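Local structure of sortase B (Clostridium perfringens, 5YFK) at residues Y55-K60 and S106-Y111; S154-N159 and S165-K170; E178-E183 and D201-L206. The protein probably acts as a class B sortase, a cysteine transpeptidase that cuts sorting signals of surface proteins and joins those proteins to the cell wall. The protein carries 1 engineered substitution. One frame throughout, in Å; residues are numbered along the deposited sequence.

Contact 1 of 3, residues Y55-K60 and S106-Y111; sequences YRFWIK and SNIVVY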
loop_
_atom_site.group_PDB
_atom_site.type_symbol
_atom_site.label_atom_id
_atom_site.label_comp_id
_atom_site.label_asym_id
_atom_site.label_seq_id
_atom_site.Cartn_x
_atom_site.Cartn_y
_atom_site.Cartn_z
ATOM N N TYR A 55 3.074 -13.975 2.145
ATOM C CA TYR A 55 2.585 -13.270 0.960
ATOM C C TYR A 55 1.064 -13.125 0.970
ATOM O O TYR A 55 0.345 -14.080 1.280
ATOM C CB TYR A 55 3.009 -14.018 -0.300
ATOM C CG TYR A 55 2.438 -13.408 -1.560
ATOM C CD1 TYR A 55 2.983 -12.250 -2.090
ATOM C CD2 TYR A 55 1.305 -13.934 -2.155
ATOM C CE1 TYR A 55 2.451 -11.671 -3.223
ATOM C CE2 TYR A 55 0.803 -13.407 -3.332
ATOM C CZ TYR A 55 1.367 -12.252 -3.843
ATOM O OH TYR A 55 0.825 -11.661 -4.954
ATOM N N ARG A 56 0.563 -11.946 0.597
ATOM C CA ARG A 56 -0.878 -11.733 0.544
ATOM C C ARG A 56 -1.373 -11.213 -0.801
ATOM O O ARG A 56 -2.439 -11.622 -1.269
ATOM C CB ARG A 56 -1.328 -10.783 1.653
ATOM C CG ARG A 56 -0.995 -11.256 3.068
ATOM C CD ARG A 56 -1.905 -12.407 3.490
ATOM N NE ARG A 56 -1.576 -12.919 4.823
ATOM C CZ ARG A 56 -0.803 -13.978 5.049
ATOM N NH1 ARG A 56 -0.277 -14.650 4.038
ATOM N NH2 ARG A 56 -0.528 -14.343 6.290
ATOM N N PHE A 57 -0.666 -10.242 -1.377
ATOM C CA PHE A 57 -1.086 -9.675 -2.645
ATOM C C PHE A 57 0.054 -8.899 -3.305
ATOM O O PHE A 57 1.094 -8.643 -2.684
ATOM C CB PHE A 57 -2.331 -8.762 -2.466
ATOM C CG PHE A 57 -2.157 -7.672 -1.442
ATOM C CD1 PHE A 57 -1.746 -6.408 -1.824
ATOM C CD2 PHE A 57 -2.595 -7.857 -0.136
ATOM C CE1 PHE A 57 -1.601 -5.393 -0.884
ATOM C CE2 PHE A 57 -2.551 -6.815 0.790
ATOM C CZ PHE A 57 -2.084 -5.562 0.399
ATOM N N TRP A 58 -0.174 -8.474 -4.543
ATOM C CA TRP A 58 0.782 -7.645 -5.254
ATOM C C TRP A 58 0.239 -6.200 -5.338
ATOM O O TRP A 58 -0.966 -5.975 -5.467
ATOM C CB TRP A 58 1.032 -8.202 -6.663
ATOM C CG TRP A 58 2.251 -7.599 -7.323
ATOM C CD1 TRP A 58 2.355 -6.360 -7.886
ATOM C CD2 TRP A 58 3.568 -8.148 -7.330
ATOM N NE1 TRP A 58 3.633 -6.138 -8.304
ATOM C CE2 TRP A 58 4.424 -7.168 -7.870
ATOM C CE3 TRP A 58 4.119 -9.338 -6.845
ATOM C CZ2 TRP A 58 5.748 -7.415 -8.123
ATOM C CZ3 TRP A 58 5.448 -9.586 -7.082
ATOM C CH2 TRP A 58 6.261 -8.618 -7.700
ATOM N N ILE A 59 1.133 -5.242 -5.213
ATOM C CA ILE A 59 0.762 -3.829 -5.354
ATOM C C ILE A 59 1.591 -3.189 -6.468
ATOM O O ILE A 59 2.820 -3.307 -6.510
ATOM C CB ILE A 59 0.964 -3.074 -4.013
ATOM C CG1 ILE A 59 0.444 -1.641 -4.098
ATOM C CG2 ILE A 59 2.403 -3.080 -3.571
ATOM C CD1 ILE A 59 0.329 -0.952 -2.744
ATOM N N LYS A 60 0.912 -2.371 -7.261
ATOM C CA LYS A 60 1.550 -1.538 -8.233
ATOM C C LYS A 60 0.913 -0.165 -8.221
ATOM O O LYS A 60 -0.312 -0.039 -8.348
ATOM C CB LYS A 60 1.433 -2.173 -9.630
ATOM C CG LYS A 60 1.959 -1.295 -10.771
ATOM C CD LYS A 60 3.455 -1.080 -10.680
ATOM C CE LYS A 60 3.896 0.252 -11.275
ATOM N NZ LYS A 60 5.244 0.637 -10.773
ATOM N N SER A 106 -12.622 -2.871 6.080
ATOM C CA SER A 106 -12.921 -1.823 5.087
ATOM C C SER A 106 -11.696 -0.941 4.741
ATOM O O SER A 106 -11.716 -0.218 3.743
ATOM C CB SER A 106 -14.112 -0.968 5.549
ATOM O OG SER A 106 -15.334 -1.559 5.124
ATOM N N ASN A 107 -10.643 -1.002 5.556
ATOM C CA ASN A 107 -9.390 -0.255 5.271
ATOM C C ASN A 107 -8.229 -1.224 5.303
ATOM O O ASN A 107 -7.936 -1.796 6.345
ATOM C CB ASN A 107 -9.166 0.836 6.300
ATOM C CG ASN A 107 -7.988 1.740 5.974
ATOM O OD1 ASN A 107 -7.446 1.730 4.849
ATOM N ND2 ASN A 107 -7.607 2.558 6.947
ATOM N N ILE A 108 -7.602 -1.410 4.154
ATOM C CA ILE A 108 -6.397 -2.222 4.048
ATOM C C ILE A 108 -5.214 -1.268 4.217
ATOM O O ILE A 108 -5.053 -0.313 3.456
ATOM C CB ILE A 108 -6.339 -2.919 2.690
ATOM C CG1 ILE A 108 -7.598 -3.779 2.496
ATOM C CG2 ILE A 108 -5.048 -3.743 2.573
ATOM C CD1 ILE A 108 -7.871 -4.190 1.065
ATOM N N VAL A 109 -4.376 -1.549 5.203
ATOM C CA VAL A 109 -3.317 -0.611 5.538
ATOM C C VAL A 109 -1.978 -1.217 5.253
ATOM O O VAL A 109 -1.657 -2.306 5.745
ATOM C CB VAL A 109 -3.391 -0.195 7.021
ATOM C CG1 VAL A 109 -2.196 0.662 7.407
ATOM C CG2 VAL A 109 -4.689 0.541 7.279
ATOM N N VAL A 110 -1.190 -0.518 4.433
ATOM C CA VAL A 110 0.049 -1.066 3.935
ATOM C C VAL A 110 1.189 -0.085 4.226
ATOM O O VAL A 110 1.045 1.124 3.994
ATOM C CB VAL A 110 -0.051 -1.353 2.412
ATOM C CG1 VAL A 110 1.240 -1.907 1.853
ATOM C CG2 VAL A 110 -1.210 -2.292 2.128
ATOM N N TYR A 111 2.327 -0.641 4.647
ATOM C CA TYR A 111 3.515 0.119 5.051
ATOM C C TYR A 111 4.693 -0.230 4.169
ATOM O O TYR A 111 4.853 -1.380 3.700
ATOM C CB TYR A 111 3.905 -0.199 6.493
ATOM C CG TYR A 111 2.843 0.016 7.522
ATOM C CD1 TYR A 111 1.903 -0.967 7.796
ATOM C CD2 TYR A 111 2.762 1.216 8.219
ATOM C CE1 TYR A 111 0.938 -0.767 8.764
ATOM C CE2 TYR A 111 1.693 1.484 9.055
ATOM C CZ TYR A 111 0.834 0.460 9.367
ATOM O OH TYR A 111 -0.144 0.662 10.284
#
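F57 reaches from segment 55-60 to I108 and V110 of segment 106-111, and its whole grip on that segment is made by the far end of the ring. Its CB points toward the other strand, and CG sits between the backbone N and the carbonyl carbon (chi1 55°), with the ring tip ending beside V110 and I108. CB and CG make no contact with I108 or V110; flanking side chains from V70, L141 and R143 pack against the residue instead. Farther out, the leading atom CZ lies 3.8 Å from V110 CG2, which comes in at the ring edge, near its plane. The same CZ is 4.1 Å from I108 CG2, which approaches obliquely.

These two strands are not neighbours in the sheet. Strand 55-61 pairs with 67-72 and, through W58 and K60, with 138-143, whereas 107-111 lies beside 94-96 and 203-210, so the ring bridges the interior of the sortase beta-barrel. A long, flat phenylalanine suits this span; the branched I108 and V110 meet its tip with methyl groups, and their beta-branching favours an extended backbone. I59 points the same way but reaches less far, with its CD1 4.8 Å from V110 CG1.

Just ahead of the ring the strand is irregular: R56 and F57 both face V70, a classic beta bulge. The F57 N lies 3.7 Å above one face of the Y55 ring, offset toward its rim. R56 folds back so that NH1 donates to Y55 O over 2.9 Å, from above the carbonyl plane and with a bent N-H...O angle of 145°. R56 NH1 also bonds P53 O, and NE bonds Q72 OE1.

Contact 2 of 3, residues S154-N159 and S165-K170; sequences SVYQEN and SEIKTK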
loop_
_atom_site.group_PDB
_atom_site.type_symbol
_atom_site.label_atom_id
_atom_site.label_comp_id
_atom_site.label_asym_id
_atom_site.label_seq_id
_atom_site.Cartn_x
_atom_site.Cartn_y
_atom_site.Cartn_z
ATOM N N SER A 154 -6.858 11.006 -1.224
ATOM C CA SER A 154 -6.236 11.785 -0.131
ATOM C C SER A 154 -4.734 11.601 -0.126
ATOM O O SER A 154 -4.245 10.482 -0.197
ATOM C CB SER A 154 -6.796 11.381 1.224
ATOM O OG SER A 154 -6.194 12.160 2.259
ATOM N N VAL A 155 -3.997 12.686 0.092
ATOM C CA VAL A 155 -2.578 12.608 0.382
ATOM C C VAL A 155 -2.253 13.628 1.479
ATOM O O VAL A 155 -2.811 14.720 1.505
ATOM C CB VAL A 155 -1.680 12.919 -0.853
ATOM C CG1 VAL A 155 -1.986 14.309 -1.425
ATOM C CG2 VAL A 155 -0.215 12.838 -0.476
ATOM N N TYR A 156 -1.520 13.186 2.485
ATOM C CA TYR A 156 -1.125 14.063 3.588
ATOM C C TYR A 156 0.121 13.600 4.322
ATOM O O TYR A 156 0.550 12.447 4.197
ATOM C CB TYR A 156 -2.303 14.290 4.566
ATOM C CG TYR A 156 -2.818 13.057 5.278
ATOM C CD1 TYR A 156 -3.807 12.251 4.699
ATOM C CD2 TYR A 156 -2.306 12.680 6.518
ATOM C CE1 TYR A 156 -4.273 11.122 5.335
ATOM C CE2 TYR A 156 -2.834 11.605 7.212
ATOM C CZ TYR A 156 -3.761 10.791 6.591
ATOM O OH TYR A 156 -4.234 9.674 7.234
ATOM N N GLN A 157 0.669 14.470 5.171
ATOM C CA GLN A 157 1.709 14.006 6.065
ATOM C C GLN A 157 1.487 14.574 7.444
ATOM O O GLN A 157 0.855 15.629 7.618
ATOM C CB GLN A 157 3.120 14.314 5.540
ATOM C CG GLN A 157 3.377 15.745 5.133
ATOM C CD GLN A 157 4.797 15.970 4.596
ATOM O OE1 GLN A 157 5.491 15.037 4.183
ATOM N NE2 GLN A 157 5.269 17.180 4.742
ATOM N N GLU A 158 1.933 13.837 8.434
ATOM C CA GLU A 158 1.815 14.326 9.795
ATOM C C GLU A 158 2.736 13.559 10.679
ATOM O O GLU A 158 3.408 12.645 10.251
ATOM C CB GLU A 158 0.367 14.199 10.307
ATOM C CG GLU A 158 -0.194 12.790 10.262
ATOM C CD GLU A 158 -1.644 12.700 10.759
ATOM O OE1 GLU A 158 -1.933 11.877 11.650
ATOM O OE2 GLU A 158 -2.481 13.530 10.355
ATOM N N ASN A 159 2.744 13.946 11.941
ATOM C CA ASN A 159 3.598 13.337 12.920
ATOM C C ASN A 159 3.261 11.844 13.123
ATOM O O ASN A 159 2.094 11.483 13.237
ATOM C CB ASN A 159 3.401 14.089 14.228
ATOM C CG ASN A 159 4.062 13.404 15.377
ATOM O OD1 ASN A 159 3.454 12.548 16.022
ATOM N ND2 ASN A 159 5.316 13.721 15.606
ATOM N N SER A 165 -2.295 6.791 16.109
ATOM C CA SER A 165 -3.493 6.862 16.916
ATOM C C SER A 165 -4.735 7.007 16.046
ATOM O O SER A 165 -5.841 6.757 16.520
ATOM C CB SER A 165 -3.406 8.038 17.900
ATOM O OG SER A 165 -3.585 9.290 17.240
ATOM N N GLU A 166 -4.567 7.537 14.836
ATOM C CA GLU A 166 -5.698 7.823 13.966
ATOM C C GLU A 166 -6.062 6.637 13.067
ATOM O O GLU A 166 -7.236 6.449 12.751
ATOM C CB GLU A 166 -5.432 9.062 13.103
ATOM C CG GLU A 166 -5.443 10.373 13.865
ATOM C CD GLU A 166 -4.715 11.465 13.123
ATOM O OE1 GLU A 166 -4.095 11.163 12.078
ATOM O OE2 GLU A 166 -4.730 12.616 13.599
ATOM N N ILE A 167 -5.061 5.933 12.535
ATOM C CA ILE A 167 -5.322 4.939 11.462
ATOM C C ILE A 167 -6.055 3.726 12.074
ATOM O O ILE A 167 -5.646 3.204 13.121
ATOM C CB ILE A 167 -4.026 4.481 10.762
ATOM C CG1 ILE A 167 -3.403 5.640 9.958
ATOM C CG2 ILE A 167 -4.292 3.291 9.838
ATOM C CD1 ILE A 167 -4.322 6.223 8.902
ATOM N N LYS A 168 -7.153 3.321 11.438
ATOM C CA LYS A 168 -8.012 2.239 11.923
ATOM C C LYS A 168 -8.276 1.266 10.768
ATOM O O LYS A 168 -8.457 1.707 9.621
ATOM C CB LYS A 168 -9.366 2.796 12.375
ATOM C CG LYS A 168 -9.326 3.737 13.573
ATOM C CD LYS A 168 -10.634 4.509 13.688
ATOM C CE LYS A 168 -11.788 3.616 14.149
ATOM N NZ LYS A 168 -13.079 4.359 14.295
ATOM N N THR A 169 -8.344 -0.032 11.090
ATOM C CA THR A 169 -8.761 -1.083 10.149
ATOM C C THR A 169 -10.157 -1.653 10.465
ATOM O O THR A 169 -10.801 -2.250 9.607
ATOM C CB THR A 169 -7.767 -2.255 10.155
ATOM O OG1 THR A 169 -7.618 -2.763 11.491
ATOM C CG2 THR A 169 -6.364 -1.805 9.654
ATOM N N LYS A 170 -10.660 -1.325 11.641
ATOM C CA LYS A 170 -11.842 -1.944 12.199
ATOM C C LYS A 170 -12.779 -0.811 12.532
ATOM O O LYS A 170 -12.353 0.158 13.139
ATOM C CB LYS A 170 -11.507 -2.684 13.502
ATOM C CG LYS A 170 -10.543 -3.849 13.342
ATOM C CD LYS A 170 -11.146 -4.932 12.454
ATOM C CE LYS A 170 -10.348 -6.232 12.488
ATOM N NZ LYS A 170 -9.075 -6.141 11.720
HETATM O O HOH W 1 -5.093 9.906 9.897
#
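Y156 turns its CG between the backbone N and the carbonyl carbon (chi1 63°); the phenol and the tip of I167 slide past each other in opposite directions, with Y156 OH 3.8 Å from I167 CD1. Two residues on, E158 uses the same kind of first torsion (chi1 57°) and an extended chain to meet E166, whose carboxylate arrives from the opposite direction with its plane turned 63° away. The modelled separation of these two acids is doubtfully short. K187 forms salt bridges to OE2 of both glutamates, a shared cation that would probably ease their closeness.

Strand 146-159 passes here into helix 160-166, at the start of the long helical insertion between the sixth and seventh strands that is characteristic of class B sortases. N159 stands at the N-cap of that helix. E158 is about 6 Å, side chain to side chain, from R217, the predicted transition-state stabiliser.

Tyrosine suits its site because the apolar ring can pack while the hydroxyl serves two partners. A water donates to Y156 OH (2.8 Å) and to E166 OE1 (2.7 Å), and the hydroxyl is also hydrogen-bonded to Q184 OE1.

Contact 3 of 3, residues E178-E183 and D201-L206; sequences EKYLKE and DRILTL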
loop_
_atom_site.group_PDB
_atom_site.type_symbol
_atom_site.label_atom_id
_atom_site.label_comp_id
_atom_site.label_asym_id
_atom_site.label_seq_id
_atom_site.Cartn_x
_atom_site.Cartn_y
_atom_site.Cartn_z
ATOM N N GLU A 178 -18.099 6.260 8.213
ATOM C CA GLU A 178 -18.316 7.454 7.456
ATOM C C GLU A 178 -17.504 8.619 8.049
ATOM O O GLU A 178 -16.892 9.414 7.335
ATOM C CB GLU A 178 -19.799 7.800 7.420
ATOM C CG GLU A 178 -20.100 9.036 6.591
ATOM C CD GLU A 178 -19.733 8.881 5.122
ATOM O OE1 GLU A 178 -19.437 7.749 4.686
ATOM O OE2 GLU A 178 -19.734 9.894 4.391
ATOM N N LYS A 179 -17.487 8.689 9.367
ATOM C CA LYS A 179 -16.737 9.725 10.063
ATOM C C LYS A 179 -15.245 9.604 9.717
ATOM O O LYS A 179 -14.553 10.608 9.501
ATOM C CB LYS A 179 -16.950 9.568 11.568
ATOM C CG LYS A 179 -16.143 10.540 12.424
ATOM C CD LYS A 179 -16.638 10.571 13.870
ATOM C CE LYS A 179 -15.671 9.868 14.818
ATOM N NZ LYS A 179 -16.222 8.585 15.348
ATOM N N TYR A 180 -14.736 8.371 9.749
ATOM C CA TYR A 180 -13.339 8.112 9.357
ATOM C C TYR A 180 -13.020 8.556 7.931
ATOM O O TYR A 180 -11.990 9.208 7.674
ATOM C CB TYR A 180 -13.026 6.621 9.497
ATOM C CG TYR A 180 -11.555 6.306 9.291
ATOM C CD1 TYR A 180 -10.621 6.567 10.290
ATOM C CD2 TYR A 180 -11.094 5.759 8.099
ATOM C CE1 TYR A 180 -9.301 6.182 10.149
ATOM C CE2 TYR A 180 -9.763 5.397 7.932
ATOM C CZ TYR A 180 -8.859 5.645 8.939
ATOM O OH TYR A 180 -7.520 5.328 8.771
ATOM N N LEU A 181 -13.904 8.222 6.996
ATOM C CA LEU A 181 -13.708 8.583 5.601
ATOM C C LEU A 181 -13.634 10.098 5.462
ATOM O O LEU A 181 -12.781 10.624 4.758
ATOM C CB LEU A 181 -14.829 8.023 4.721
ATOM C CG LEU A 181 -14.811 6.490 4.600
ATOM C CD1 LEU A 181 -15.957 5.984 3.750
ATOM C CD2 LEU A 181 -13.477 6.038 4.030
ATOM N N LYS A 182 -14.571 10.787 6.097
ATOM C CA LYS A 182 -14.602 12.262 6.086
ATOM C C LYS A 182 -13.313 12.889 6.632
ATOM O O LYS A 182 -12.736 13.799 5.998
ATOM C CB LYS A 182 -15.839 12.762 6.855
ATOM C CG LYS A 182 -15.856 14.262 7.146
ATOM C CD LYS A 182 -17.275 14.800 7.197
ATOM C CE LYS A 182 -17.555 15.579 8.468
ATOM N NZ LYS A 182 -18.994 15.972 8.522
ATOM N N GLU A 183 -12.789 12.310 7.713
ATOM C CA GLU A 183 -11.538 12.774 8.295
ATOM C C GLU A 183 -10.413 12.593 7.279
ATOM O O GLU A 183 -9.605 13.489 7.085
ATOM C CB GLU A 183 -11.196 11.992 9.569
ATOM C CG GLU A 183 -9.720 12.066 9.956
ATOM C CD GLU A 183 -9.280 11.069 11.039
ATOM O OE1 GLU A 183 -9.382 9.830 10.822
ATOM O OE2 GLU A 183 -8.587 11.519 11.992
ATOM N N ASP A 201 -17.827 2.243 0.602
ATOM C CA ASP A 201 -16.551 2.074 -0.067
ATOM C C ASP A 201 -15.577 1.202 0.730
ATOM O O ASP A 201 -15.706 1.015 1.954
ATOM C CB ASP A 201 -15.900 3.431 -0.345
ATOM C CG ASP A 201 -16.566 4.177 -1.488
ATOM O OD1 ASP A 201 -16.911 3.529 -2.498
ATOM O OD2 ASP A 201 -16.624 5.430 -1.426
ATOM N N ARG A 202 -14.620 0.636 0.008
ATOM C CA ARG A 202 -13.489 -0.028 0.640
ATOM C C ARG A 202 -12.240 0.764 0.312
ATOM O O ARG A 202 -12.038 1.161 -0.841
ATOM C CB ARG A 202 -13.337 -1.456 0.112
ATOM C CG ARG A 202 -12.301 -2.223 0.919
ATOM C CD ARG A 202 -12.175 -3.680 0.515
ATOM N NE ARG A 202 -11.625 -4.439 1.636
ATOM C CZ ARG A 202 -11.349 -5.740 1.615
ATOM N NH1 ARG A 202 -11.030 -6.363 2.743
ATOM N NH2 ARG A 202 -11.325 -6.393 0.464
ATOM N N ILE A 203 -11.422 1.040 1.308
ATOM C CA ILE A 203 -10.270 1.874 1.068
ATOM C C ILE A 203 -8.947 1.148 1.290
ATOM O O ILE A 203 -8.876 0.162 2.025
ATOM C CB ILE A 203 -10.310 3.189 1.874
ATOM C CG1 ILE A 203 -10.421 2.921 3.380
ATOM C CG2 ILE A 203 -11.454 4.069 1.344
ATOM C CD1 ILE A 203 -10.078 4.134 4.246
ATOM N N LEU A 204 -7.907 1.771 0.748
ATOM C CA LEU A 204 -6.534 1.316 0.830
ATOM C C LEU A 204 -5.690 2.491 1.314
ATOM O O LEU A 204 -5.797 3.608 0.780
ATOM C CB LEU A 204 -6.047 0.902 -0.554
ATOM C CG LEU A 204 -4.592 0.414 -0.674
ATOM C CD1 LEU A 204 -4.221 -0.803 0.142
ATOM C CD2 LEU A 204 -4.295 0.155 -2.125
ATOM N N THR A 205 -4.945 2.272 2.379
ATOM C CA THR A 205 -4.094 3.317 2.950
ATOM C C THR A 205 -2.642 2.897 2.818
ATOM O O THR A 205 -2.257 1.844 3.332
ATOM C CB THR A 205 -4.443 3.526 4.430
ATOM O OG1 THR A 205 -5.837 3.855 4.547
ATOM C CG2 THR A 205 -3.559 4.585 5.103
ATOM N N LEU A 206 -1.829 3.762 2.221
ATOM C CA LEU A 206 -0.405 3.506 2.073
ATOM C C LEU A 206 0.389 4.474 2.918
ATOM O O LEU A 206 0.159 5.670 2.850
ATOM C CB LEU A 206 0.036 3.668 0.612
ATOM C CG LEU A 206 -0.769 2.928 -0.461
ATOM C CD1 LEU A 206 -0.193 3.196 -1.836
ATOM C CD2 LEU A 206 -0.836 1.441 -0.174
HETATM O O HOH W 2 -6.835 5.904 6.289
#
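In the helical insertion that separates the sixth and seventh strands of the sortase barrel, helix 174-186 packs on the outside of strand 203-210, and the segments 178-183 and 201-206 form part of that seam. The strand is the one that also carries S209, the engineered serine at the predicted nucleophile position. I203 is the strand residue that touches both Y180 and L181. Its CG1 occupies the cramped place between backbone N and carbonyl carbon (chi1 57°), and with CB pointing toward the helix, CG2 and CD1 both meet it. L181 CD2 rests against both branches, 3.9 Å from I203 CG2 and equally far from I203 CD1. Meanwhile I203 CD1 meets the Y180 ring at its edge, in plane, 3.9 Å from Y180 CE2.

Branched aliphatic groups suit such a buried seam, since they fill it without polar needs, and the beta-branch of I203 fits a strand. The Y180 ring also meets that of F171, the two planes standing at about 55°. T205 OG1 is hydrogen-bonded to N107 OD1. Beyond the apolar patch a tyrosine and a threonine share a water, which lies 2.6 Å from Y180 OH and donates to T205 OG1 at 2.9 Å.

In the fold
Along the chain the three contacts come in series, contact 1 closing before contact 2 opens and contact 2 before contact 3. Contact 1 is central, about 5 Å from the middle of the chain, and its centre lies about 15 Å from those of the other two, which are only about 9 Å apart. All reach the same sheet. Strands 107-111 and 203-210 are neighbours in it, with S106 O 2.8 Å from I203 N, and N107 ND2 ties contact 1 to K168 O at 2.9 Å. The consecutive helices 160-166 and 174-186 link contacts 2 and 3, where I167 packs on Y180. Thus contact 1 lies inside the barrel, and contacts 2 and 3 lie where the helical insertion meets its strands.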